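Local atomic coordinates of alpha,alpha-trehalose-phosphate synthase (UDP-forming) (Burkholderia xenovorans, PDB entry 5HXA), a protein that belongs to glycosyltransferase family 20 and is built on the two-domain GT-B fold of that clan. Residues A[164-167]-A[171-174]; A[205-208]-A[213-216]; A[287-292]-A[421-426]; A[389-394]-A[426-431]. All blocks are in the same frame, centred on the assembly; numbering follows the deposited sequence.

Interaction 1 (A[164-167]-A[171-174]); sequences IPFP and VLRT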
loop_
_atom_site.group_PDB
_atom_site.type_symbol
_atom_site.label_atom_id
_atom_site.label_comp_id
_atom_site.label_asym_id
_atom_site.label_seq_id
_atom_site.Cartn_x
_atom_site.Cartn_y
_atom_site.Cartn_z
ATOM N N ILE A 164 6.445 9.248 -12.008
ATOM C CA ILE A 164 5.899 8.958 -10.682
ATOM C C ILE A 164 6.385 7.567 -10.257
ATOM O O ILE A 164 7.015 6.873 -11.068
ATOM C CB ILE A 164 4.362 9.089 -10.704
ATOM C CG1 ILE A 164 3.729 8.012 -11.590
ATOM C CG2 ILE A 164 3.935 10.500 -11.184
ATOM C CD1 ILE A 164 2.195 7.930 -11.423
ATOM N N PRO A 165 6.167 7.120 -9.013
ATOM C CA PRO A 165 6.641 5.784 -8.624
ATOM C C PRO A 165 5.986 4.686 -9.451
ATOM O O PRO A 165 4.889 4.848 -9.985
ATOM C CB PRO A 165 6.225 5.661 -7.145
ATOM C CG PRO A 165 5.967 7.076 -6.680
ATOM C CD PRO A 165 5.459 7.795 -7.904
ATOM N N PHE A 166 6.675 3.541 -9.538
ATOM C CA PHE A 166 6.065 2.331 -10.083
ATOM C C PHE A 166 5.837 1.357 -8.935
ATOM O O PHE A 166 6.812 0.859 -8.354
ATOM C CB PHE A 166 6.922 1.683 -11.179
ATOM C CG PHE A 166 6.175 0.616 -11.947
ATOM C CD1 PHE A 166 5.298 0.971 -12.972
ATOM C CD2 PHE A 166 6.291 -0.733 -11.603
ATOM C CE1 PHE A 166 4.574 -0.001 -13.674
ATOM C CE2 PHE A 166 5.566 -1.711 -12.296
ATOM C CZ PHE A 166 4.707 -1.337 -13.342
ATOM N N PRO A 167 4.589 1.064 -8.565
ATOM C CA PRO A 167 4.347 0.352 -7.310
ATOM C C PRO A 167 4.724 -1.119 -7.411
ATOM O O PRO A 167 4.642 -1.738 -8.476
ATOM C CB PRO A 167 2.834 0.530 -7.092
ATOM C CG PRO A 167 2.271 0.579 -8.510
ATOM C CD PRO A 167 3.331 1.395 -9.275
ATOM N N VAL A 171 0.926 -4.214 -4.859
ATOM C CA VAL A 171 0.100 -3.018 -5.000
ATOM C C VAL A 171 -0.364 -2.841 -6.436
ATOM O O VAL A 171 -1.536 -2.544 -6.675
ATOM C CB VAL A 171 0.871 -1.780 -4.494
ATOM C CG1 VAL A 171 0.124 -0.471 -4.831
ATOM C CG2 VAL A 171 1.120 -1.893 -2.990
ATOM N N LEU A 172 0.554 -3.024 -7.393
ATOM C CA LEU A 172 0.203 -2.948 -8.811
ATOM C C LEU A 172 -0.950 -3.878 -9.168
ATOM O O LEU A 172 -1.819 -3.519 -9.973
ATOM C CB LEU A 172 1.424 -3.298 -9.674
ATOM C CG LEU A 172 1.192 -3.235 -11.189
ATOM C CD1 LEU A 172 1.123 -1.785 -11.617
ATOM C CD2 LEU A 172 2.292 -3.969 -11.941
ATOM N N ARG A 173 -0.967 -5.090 -8.600
ATOM C CA ARG A 173 -1.967 -6.065 -9.022
ATOM C C ARG A 173 -3.375 -5.704 -8.566
ATOM O O ARG A 173 -4.331 -6.357 -9.005
ATOM C CB ARG A 173 -1.588 -7.472 -8.535
ATOM C CG ARG A 173 -1.632 -7.715 -7.020
ATOM C CD ARG A 173 -0.922 -9.047 -6.677
ATOM N NE ARG A 173 -1.120 -9.480 -5.294
ATOM C CZ ARG A 173 -2.014 -10.391 -4.915
ATOM N NH1 ARG A 173 -2.796 -10.972 -5.818
ATOM N NH2 ARG A 173 -2.134 -10.718 -3.637
ATOM N N THR A 174 -3.537 -4.673 -7.731
ATOM C CA THR A 174 -4.884 -4.216 -7.401
ATOM C C THR A 174 -5.536 -3.480 -8.571
ATOM O O THR A 174 -6.766 -3.364 -8.605
ATOM C CB THR A 174 -4.884 -3.324 -6.145
ATOM O OG1 THR A 174 -4.157 -2.111 -6.389
ATOM C CG2 THR A 174 -4.267 -4.067 -4.949
#
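P167 and L172 face each other where the chain turns from the loop after strand 158-161 into helix 169-172, with CA atoms 5.5 Å apart. Segment 164-167 runs extended, while 171-172 is helical; the chain bends by roughly a right angle between the two segments, which are near because only three residues separate them. P167 packs on V171 and L172: its CB rests against V171 CG1 at 3.7 Å, and its CG meets L172 CD1 at 4.1 Å, the latter two side chains lying at about a right angle. L172 has CG anti to its own nitrogen (chi1 -179°), which carries both methyls toward the loop; CD2 reaches F166 CZ at 3.8 Å, obliquely to the ring. F97 and F202 meet the F166 ring edge-to-face, and L172 also packs on V182 and F205. V171 O accepts two bonds from T174, from N at 3.1 Å and from OG1 at 2.7 Å, the hydroxyl approaching nearly along the C=O axis. The contact is thus purely apolar and buried, whereas the backbone of F166 is satisfied by D198 and S201; carbon packing joins the loop to the short helix, and hydrogen bonds tie the loop to helix 196-208.

Interaction 2 (A[205-208]-A[213-216]); sequences FIER and TSSE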
loop_
_atom_site.group_PDB
_atom_site.type_symbol
_atom_site.label_atom_id
_atom_site.label_comp_id
_atom_site.label_asym_id
_atom_site.label_seq_id
_atom_site.Cartn_x
_atom_site.Cartn_y
_atom_site.Cartn_z
ATOM N N PHE A 205 7.848 -7.640 -11.081
ATOM C CA PHE A 205 6.564 -8.109 -11.589
ATOM C C PHE A 205 6.784 -9.093 -12.725
ATOM O O PHE A 205 6.174 -10.173 -12.769
ATOM C CB PHE A 205 5.693 -6.944 -12.068
ATOM C CG PHE A 205 4.388 -7.406 -12.656
ATOM C CD1 PHE A 205 3.288 -7.635 -11.836
ATOM C CD2 PHE A 205 4.287 -7.706 -14.016
ATOM C CE1 PHE A 205 2.088 -8.115 -12.369
ATOM C CE2 PHE A 205 3.102 -8.175 -14.552
ATOM C CZ PHE A 205 1.998 -8.377 -13.730
ATOM N N ILE A 206 7.676 -8.731 -13.640
ATOM C CA ILE A 206 7.913 -9.535 -14.833
ATOM C C ILE A 206 8.499 -10.890 -14.456
ATOM O O ILE A 206 8.039 -11.936 -14.931
ATOM C CB ILE A 206 8.817 -8.749 -15.803
ATOM C CG1 ILE A 206 7.982 -7.642 -16.460
ATOM C CG2 ILE A 206 9.490 -9.662 -16.853
ATOM C CD1 ILE A 206 8.778 -6.689 -17.271
ATOM N N GLU A 207 9.512 -10.894 -13.586
ATOM C CA GLU A 207 10.163 -12.153 -13.236
ATOM C C GLU A 207 9.254 -13.031 -12.389
ATOM O O GLU A 207 9.136 -14.236 -12.630
ATOM C CB GLU A 207 11.477 -11.886 -12.495
ATOM C CG GLU A 207 12.557 -11.255 -13.358
ATOM C CD GLU A 207 13.877 -11.090 -12.615
ATOM O OE1 GLU A 207 14.936 -11.178 -13.255
ATOM O OE2 GLU A 207 13.852 -10.877 -11.387
ATOM N N ARG A 208 8.608 -12.449 -11.378
ATOM C CA ARG A 208 7.830 -13.272 -10.459
ATOM C C ARG A 208 6.527 -13.743 -11.080
ATOM O O ARG A 208 6.005 -14.787 -10.677
ATOM C CB ARG A 208 7.602 -12.504 -9.149
ATOM C CG ARG A 208 8.941 -12.250 -8.475
ATOM C CD ARG A 208 8.909 -11.436 -7.182
ATOM N NE ARG A 208 10.215 -11.590 -6.532
ATOM C CZ ARG A 208 10.591 -11.005 -5.398
ATOM N NH1 ARG A 208 9.763 -10.201 -4.758
ATOM N NH2 ARG A 208 11.805 -11.232 -4.906
ATOM N N THR A 213 12.609 -12.446 -18.174
ATOM C CA THR A 213 13.818 -12.626 -17.385
ATOM C C THR A 213 14.689 -11.386 -17.517
ATOM O O THR A 213 14.566 -10.615 -18.470
ATOM C CB THR A 213 14.609 -13.873 -17.840
ATOM O OG1 THR A 213 14.879 -13.770 -19.245
ATOM C CG2 THR A 213 13.811 -15.158 -17.591
ATOM N N SER A 214 15.578 -11.202 -16.544
ATOM C CA SER A 214 16.609 -10.176 -16.615
ATOM C C SER A 214 17.803 -10.696 -17.396
ATOM O O SER A 214 18.138 -11.882 -17.329
ATOM C CB SER A 214 17.071 -9.756 -15.219
ATOM O OG SER A 214 16.180 -8.822 -14.663
ATOM N N SER A 215 18.437 -9.800 -18.146
ATOM C CA SER A 215 19.616 -10.153 -18.926
ATOM C C SER A 215 20.763 -9.256 -18.463
ATOM O O SER A 215 20.713 -8.731 -17.346
ATOM C CB SER A 215 19.317 -10.018 -20.427
ATOM O OG SER A 215 20.419 -10.395 -21.229
ATOM N N GLU A 216 21.781 -9.064 -19.295
ATOM C CA GLU A 216 22.948 -8.258 -18.953
ATOM C C GLU A 216 22.691 -6.777 -19.234
ATOM O O GLU A 216 21.838 -6.417 -20.044
ATOM C CB GLU A 216 24.169 -8.730 -19.754
ATOM C CG GLU A 216 23.963 -8.649 -21.275
ATOM C CD GLU A 216 25.261 -8.762 -22.076
ATOM O OE1 GLU A 216 26.236 -9.375 -21.590
ATOM O OE2 GLU A 216 25.302 -8.224 -23.196
HETATM O O HOH W 1 15.592 -13.320 -14.535
#
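The carboxylate of E207, the flat group on which this contact turns, meets S214 through a single oxygen, OE1. S214 OG lies 3.0 Å from E207 OE1, at hydrogen-bonding distance. The amide of S214 adds only a weak, bent bond to the same oxygen, S214 N to E207 OE1 being 3.4 Å with an angle of 129°. A water strengthens the link: it donates to E207 OE1 at 2.6 Å and accepts from S214 N at 2.9 Å, bridging carboxylate and backbone. E207 CG lies anti to the carbonyl carbon (chi1 -68°), and the extended chain beyond it brings OE1 to S214. Beside this polar patch, I206 CG2 comes to 4.4 Å from T213 N, while the isoleucine also packs on V182 and A222. T213 is backbone-bonded to H221 of strand 219-222, and on the helix R208 forms a salt bridge with D204 of the second subunit. The end of helix 196-208 and the edge strand 212-214 are joined by a hydrated polar clasp: one carboxylate oxygen gathers a hydroxyl, a water and a marginal amide, and the charge on E207 is probably eased by the water and the amide, with no cationic partner across the contact.

Interaction 3 (A[287-292]-A[421-426]); sequences ERLLLN and ALERAL. With EDO (1,2-ethanediol), chain F.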
loop_
_atom_site.group_PDB
_atom_site.type_symbol
_atom_site.label_atom_id
_atom_site.label_comp_id
_atom_site.label_asym_id
_atom_site.label_seq_id
_atom_site.Cartn_x
_atom_site.Cartn_y
_atom_site.Cartn_z
ATOM N N GLU A 287 3.222 21.442 14.705
ATOM C CA GLU A 287 2.562 21.530 16.008
ATOM C C GLU A 287 3.358 20.816 17.094
ATOM O O GLU A 287 3.507 21.335 18.211
ATOM C CB GLU A 287 1.147 20.934 15.940
ATOM C CG GLU A 287 0.489 20.856 17.331
ATOM C CD GLU A 287 -0.941 20.363 17.280
ATOM O OE1 GLU A 287 -1.175 19.331 16.617
ATOM O OE2 GLU A 287 -1.826 21.012 17.888
ATOM N N ARG A 288 3.866 19.614 16.795
ATOM C CA ARG A 288 4.638 18.882 17.794
ATOM C C ARG A 288 5.922 19.630 18.152
ATOM O O ARG A 288 6.350 19.626 19.314
ATOM C CB ARG A 288 4.956 17.464 17.292
ATOM C CG ARG A 288 5.573 16.561 18.370
ATOM C CD ARG A 288 5.349 15.069 18.075
ATOM N NE ARG A 288 3.924 14.719 18.057
ATOM C CZ ARG A 288 3.454 13.480 17.945
ATOM N NH1 ARG A 288 4.287 12.454 17.863
ATOM N NH2 ARG A 288 2.145 13.263 17.943
ATOM N N LEU A 289 6.545 20.283 17.169
ATOM C CA LEU A 289 7.697 21.126 17.472
ATOM C C LEU A 289 7.325 22.208 18.482
ATOM O O LEU A 289 8.036 22.419 19.472
ATOM C CB LEU A 289 8.245 21.748 16.187
ATOM C CG LEU A 289 9.176 22.953 16.388
ATOM C CD1 LEU A 289 10.553 22.516 16.908
ATOM C CD2 LEU A 289 9.312 23.746 15.086
ATOM N N LEU A 290 6.193 22.886 18.262
ATOM C CA LEU A 290 5.778 23.947 19.176
ATOM C C LEU A 290 5.471 23.411 20.569
ATOM O O LEU A 290 5.660 24.125 21.563
ATOM C CB LEU A 290 4.562 24.685 18.617
ATOM C CG LEU A 290 4.796 25.372 17.271
ATOM C CD1 LEU A 290 3.499 26.060 16.821
ATOM C CD2 LEU A 290 5.940 26.381 17.362
ATOM N N LEU A 291 4.998 22.168 20.666
ATOM C CA LEU A 291 4.788 21.564 21.981
ATOM C C LEU A 291 6.107 21.135 22.621
ATOM O O LEU A 291 6.291 21.293 23.832
ATOM C CB LEU A 291 3.841 20.370 21.862
ATOM C CG LEU A 291 2.390 20.696 21.489
ATOM C CD1 LEU A 291 1.645 19.434 21.064
ATOM C CD2 LEU A 291 1.672 21.378 22.660
ATOM N N ASN A 292 7.024 20.565 21.832
ATOM C CA ASN A 292 8.317 20.120 22.360
ATOM C C ASN A 292 9.170 21.291 22.832
ATOM O O ASN A 292 9.924 21.161 23.801
ATOM C CB ASN A 292 9.119 19.362 21.296
ATOM C CG ASN A 292 8.557 17.999 20.986
ATOM O OD1 ASN A 292 7.725 17.478 21.728
ATOM N ND2 ASN A 292 9.023 17.403 19.872
ATOM N N ALA A 421 13.598 16.862 13.682
ATOM C CA ALA A 421 14.415 17.332 12.561
ATOM C C ALA A 421 14.192 18.822 12.283
ATOM O O ALA A 421 15.144 19.547 11.958
ATOM C CB ALA A 421 14.120 16.502 11.310
ATOM N N LEU A 422 12.948 19.304 12.400
ATOM C CA LEU A 422 12.713 20.748 12.321
ATOM C C LEU A 422 13.520 21.487 13.380
ATOM O O LEU A 422 14.149 22.513 13.095
ATOM C CB LEU A 422 11.218 21.073 12.485
ATOM C CG LEU A 422 10.285 20.578 11.382
ATOM C CD1 LEU A 422 8.835 20.916 11.743
ATOM C CD2 LEU A 422 10.670 21.185 10.028
ATOM N N GLU A 423 13.510 20.981 14.619
ATOM C CA GLU A 423 14.279 21.630 15.683
ATOM C C GLU A 423 15.774 21.603 15.379
ATOM O O GLU A 423 16.477 22.606 15.559
ATOM C CB GLU A 423 13.987 20.949 17.023
ATOM C CG GLU A 423 14.561 21.688 18.218
ATOM C CD GLU A 423 14.091 21.087 19.546
ATOM O OE1 GLU A 423 14.582 21.535 20.609
ATOM O OE2 GLU A 423 13.237 20.166 19.527
ATOM N N ARG A 424 16.277 20.469 14.890
ATOM C CA ARG A 424 17.691 20.388 14.527
ATOM C C ARG A 424 18.025 21.364 13.405
ATOM O O ARG A 424 19.066 22.036 13.440
ATOM C CB ARG A 424 18.045 18.953 14.114
ATOM C CG ARG A 424 19.541 18.734 13.815
ATOM C CD ARG A 424 19.904 17.283 13.436
ATOM N NE ARG A 424 21.360 17.142 13.329
ATOM C CZ ARG A 424 22.005 16.014 13.043
ATOM N NH1 ARG A 424 21.323 14.895 12.814
ATOM N NH2 ARG A 424 23.345 16.004 12.994
ATOM N N ALA A 425 17.161 21.438 12.389
ATOM C CA ALA A 425 17.378 22.365 11.279
ATOM C C ALA A 425 17.399 23.809 11.760
ATOM O O ALA A 425 18.238 24.614 11.323
ATOM C CB ALA A 425 16.277 22.186 10.221
ATOM N N LEU A 426 16.463 24.164 12.640
ATOM C CA LEU A 426 16.334 25.555 13.048
ATOM C C LEU A 426 17.549 26.032 13.834
ATOM O O LEU A 426 17.882 27.220 13.788
ATOM C CB LEU A 426 15.071 25.740 13.893
ATOM C CG LEU A 426 13.732 25.711 13.158
ATOM C CD1 LEU A 426 12.584 25.587 14.163
ATOM C CD2 LEU A 426 13.581 27.002 12.336
HETATM C C1 EDO F . 26.578 17.615 15.019
HETATM O O1 EDO F . 25.990 17.456 13.717
HETATM C C2 EDO F . 25.494 17.572 16.092
HETATM O O2 EDO F . 24.565 18.628 15.834
HETATM O O HOH W 2 11.011 19.108 18.159
#
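L289 carries the contact between these helices, its two methyls straddling the near side of helix 415-426. With CG anti to the backbone nitrogen (chi1 163°), the isobutyl group reaches across from helix 279-292 and splits its branches between two places. CD1 settles on the base of E423, 3.8 Å from E423 CB. CD2 turns the other way, toward the leucines one turn apart: it lies 3.9 Å from L426 CD1 and 4.2 Å from L422 CB. In all three pairings the side chains meet at a slant, as suits two helical segments whose axes approach to 10.1 Å and cross at -70°. E423 offers only its aliphatic root to L289. Its extended chain carries the carboxylate on to a water, which donates to E423 OE2 at 2.8 Å and accepts from N292 ND2 at 3.1 Å, so a hydrated polar bridge borders the buried leucines. On the outer side of helix 415-426, R424 NH2 donates to O1 of a 1,2-ethanediol at 3.1 Å, the oxygen sitting in the guanidinium plane at its edge; this molecule, probably from the crystallisation liquor, also bonds to E432. A421 and A425 pack on strand 391-395, while L290 lies against F334 and W339, and E287 pairs with R329 and R333. Helix 415-426 thus lies on the six-stranded parallel sheet and helix 279-292 packs on that helix, consistent with a Rossmann-like domain of the GT-B fold.

Interaction 4 (A[389-394]-A[426-431]); sequences PGVLVL and LSMPLA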
loop_
_atom_site.group_PDB
_atom_site.type_symbol
_atom_site.label_atom_id
_atom_site.label_comp_id
_atom_site.label_asym_id
_atom_site.label_seq_id
_atom_site.Cartn_x
_atom_site.Cartn_y
_atom_site.Cartn_z
ATOM N N PRO A 389 23.347 29.276 4.134
ATOM C CA PRO A 389 22.311 28.417 3.552
ATOM C C PRO A 389 21.357 27.831 4.585
ATOM O O PRO A 389 21.717 27.554 5.731
ATOM C CB PRO A 389 23.123 27.306 2.868
ATOM C CG PRO A 389 24.360 27.188 3.713
ATOM C CD PRO A 389 24.669 28.609 4.171
ATOM N N GLY A 390 20.110 27.649 4.153
ATOM C CA GLY A 390 19.121 26.953 4.951
ATOM C C GLY A 390 19.332 25.443 4.931
ATOM O O GLY A 390 20.269 24.912 4.324
ATOM N N VAL A 391 18.423 24.740 5.607
ATOM C CA VAL A 391 18.559 23.310 5.879
ATOM C C VAL A 391 17.366 22.583 5.272
ATOM O O VAL A 391 16.217 22.986 5.487
ATOM C CB VAL A 391 18.634 23.036 7.393
ATOM C CG1 VAL A 391 18.721 21.528 7.684
ATOM C CG2 VAL A 391 19.810 23.778 8.012
ATOM N N LEU A 392 17.630 21.481 4.571
ATOM C CA LEU A 392 16.573 20.663 3.974
ATOM C C LEU A 392 16.176 19.520 4.910
ATOM O O LEU A 392 17.038 18.775 5.401
ATOM C CB LEU A 392 17.025 20.084 2.622
ATOM C CG LEU A 392 16.051 19.110 1.937
ATOM C CD1 LEU A 392 14.713 19.769 1.565
ATOM C CD2 LEU A 392 16.690 18.443 0.695
ATOM N N VAL A 393 14.874 19.404 5.168
ATOM C CA VAL A 393 14.271 18.267 5.856
ATOM C C VAL A 393 13.476 17.497 4.805
ATOM O O VAL A 393 12.583 18.062 4.156
ATOM C CB VAL A 393 13.375 18.711 7.028
ATOM C CG1 VAL A 393 12.657 17.492 7.657
ATOM C CG2 VAL A 393 14.200 19.454 8.087
ATOM N N LEU A 394 13.801 16.217 4.629
ATOM C CA LEU A 394 13.388 15.463 3.453
ATOM C C LEU A 394 12.824 14.098 3.830
ATOM O O LEU A 394 13.416 13.369 4.632
ATOM C CB LEU A 394 14.582 15.280 2.497
ATOM C CG LEU A 394 14.309 14.544 1.185
ATOM C CD1 LEU A 394 13.406 15.378 0.261
ATOM C CD2 LEU A 394 15.639 14.267 0.516
ATOM N N LEU A 426 16.463 24.164 12.640
ATOM C CA LEU A 426 16.334 25.555 13.048
ATOM C C LEU A 426 17.549 26.032 13.834
ATOM O O LEU A 426 17.882 27.220 13.788
ATOM C CB LEU A 426 15.071 25.740 13.893
ATOM C CG LEU A 426 13.732 25.711 13.158
ATOM C CD1 LEU A 426 12.584 25.587 14.163
ATOM C CD2 LEU A 426 13.581 27.002 12.336
ATOM N N SER A 427 18.207 25.140 14.571
ATOM C CA SER A 427 19.310 25.531 15.443
ATOM C C SER A 427 20.677 25.156 14.884
ATOM O O SER A 427 21.684 25.283 15.593
ATOM C CB SER A 427 19.130 24.910 16.830
ATOM O OG SER A 427 19.061 23.501 16.743
ATOM N N MET A 428 20.744 24.724 13.639
ATOM C CA MET A 428 22.011 24.220 13.104
ATOM C C MET A 428 23.012 25.358 12.900
ATOM O O MET A 428 22.660 26.392 12.321
ATOM C CB MET A 428 21.769 23.496 11.786
ATOM C CG MET A 428 22.964 22.672 11.317
ATOM S SD MET A 428 22.545 21.803 9.795
ATOM C CE MET A 428 21.448 20.540 10.460
ATOM N N PRO A 429 24.260 25.201 13.336
ATOM C CA PRO A 429 25.261 26.257 13.125
ATOM C C PRO A 429 25.667 26.407 11.664
ATOM O O PRO A 429 25.619 25.468 10.866
ATOM C CB PRO A 429 26.456 25.793 13.968
ATOM C CG PRO A 429 25.924 24.717 14.871
ATOM C CD PRO A 429 24.796 24.076 14.119
ATOM N N LEU A 430 26.145 27.616 11.347
ATOM C CA LEU A 430 26.534 27.972 9.980
ATOM C C LEU A 430 27.499 26.961 9.353
ATOM O O LEU A 430 27.322 26.559 8.196
ATOM C CB LEU A 430 27.166 29.367 9.977
ATOM C CG LEU A 430 27.695 29.923 8.652
ATOM C CD1 LEU A 430 26.568 30.039 7.628
ATOM C CD2 LEU A 430 28.331 31.293 8.888
ATOM N N ALA A 431 28.552 26.567 10.077
ATOM C CA ALA A 431 29.565 25.722 9.449
ATOM C C ALA A 431 28.964 24.398 8.992
ATOM O O ALA A 431 29.225 23.938 7.873
ATOM C CB ALA A 431 30.742 25.480 10.404
#
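V391, M428 and P389 give up the most surface here, with L430 close behind, and the contact divides into two apolar pairs. In the first, the methionine thioether lies obliquely against the valine: M428 SD is 3.8 Å from V391 CG2, and M428 CE is 4.0 Å from V391 CG1, so sulfur and terminal methyl each take one branch. The chain of M428 leaves the backbone extended and then bends at its last torsion (chi3 -73°), which turns CE alongside V391 CG1. In the second pair, P389 CD meets L430 CD1 at 4.2 Å, ring and leucine lying at about a right angle. L430 opens helix 430-446, and its neighbour P429 occupies the N-cap position. Around these pairs, R433 of the same helix binds the carbonyl oxygens of both P389 and M428, joining the two segments through a third residue, and V391 also packs on A425 of helix 415-426. Strand 391-395 is thereby held at its start against the connection between the two helices. Across the segments the chemistry is dispersion between carbon and sulfur, without polar bonds of its own; the directional grip comes from the guanidinium of R433, whose donors satisfy two backbone carbonyls at the border of the apolar patch.

In the fold
The four contacts fall into two groups at the two ends of a GT-B molecule. Interactions 1 and 2 belong to the ten-stranded sheet side and touch through L172 and F205, their centres about 17 Å apart; helix 196-208 carries one segment of interaction 2 and packs against interaction 1. Interactions 3 and 4, about 13 Å apart between centres, share L426 and belong with the six-stranded parallel sheet, where helix 415-426 lies on strand 391-395. Between the groups the centres stand at least 33 Å apart. Interactions 1, 3 and 4 are buried and apolar, 3 adding a water bridge at its margin. Interaction 2, nearer the surface beside an edge strand, depends on a carboxylate, a hydroxyl and water.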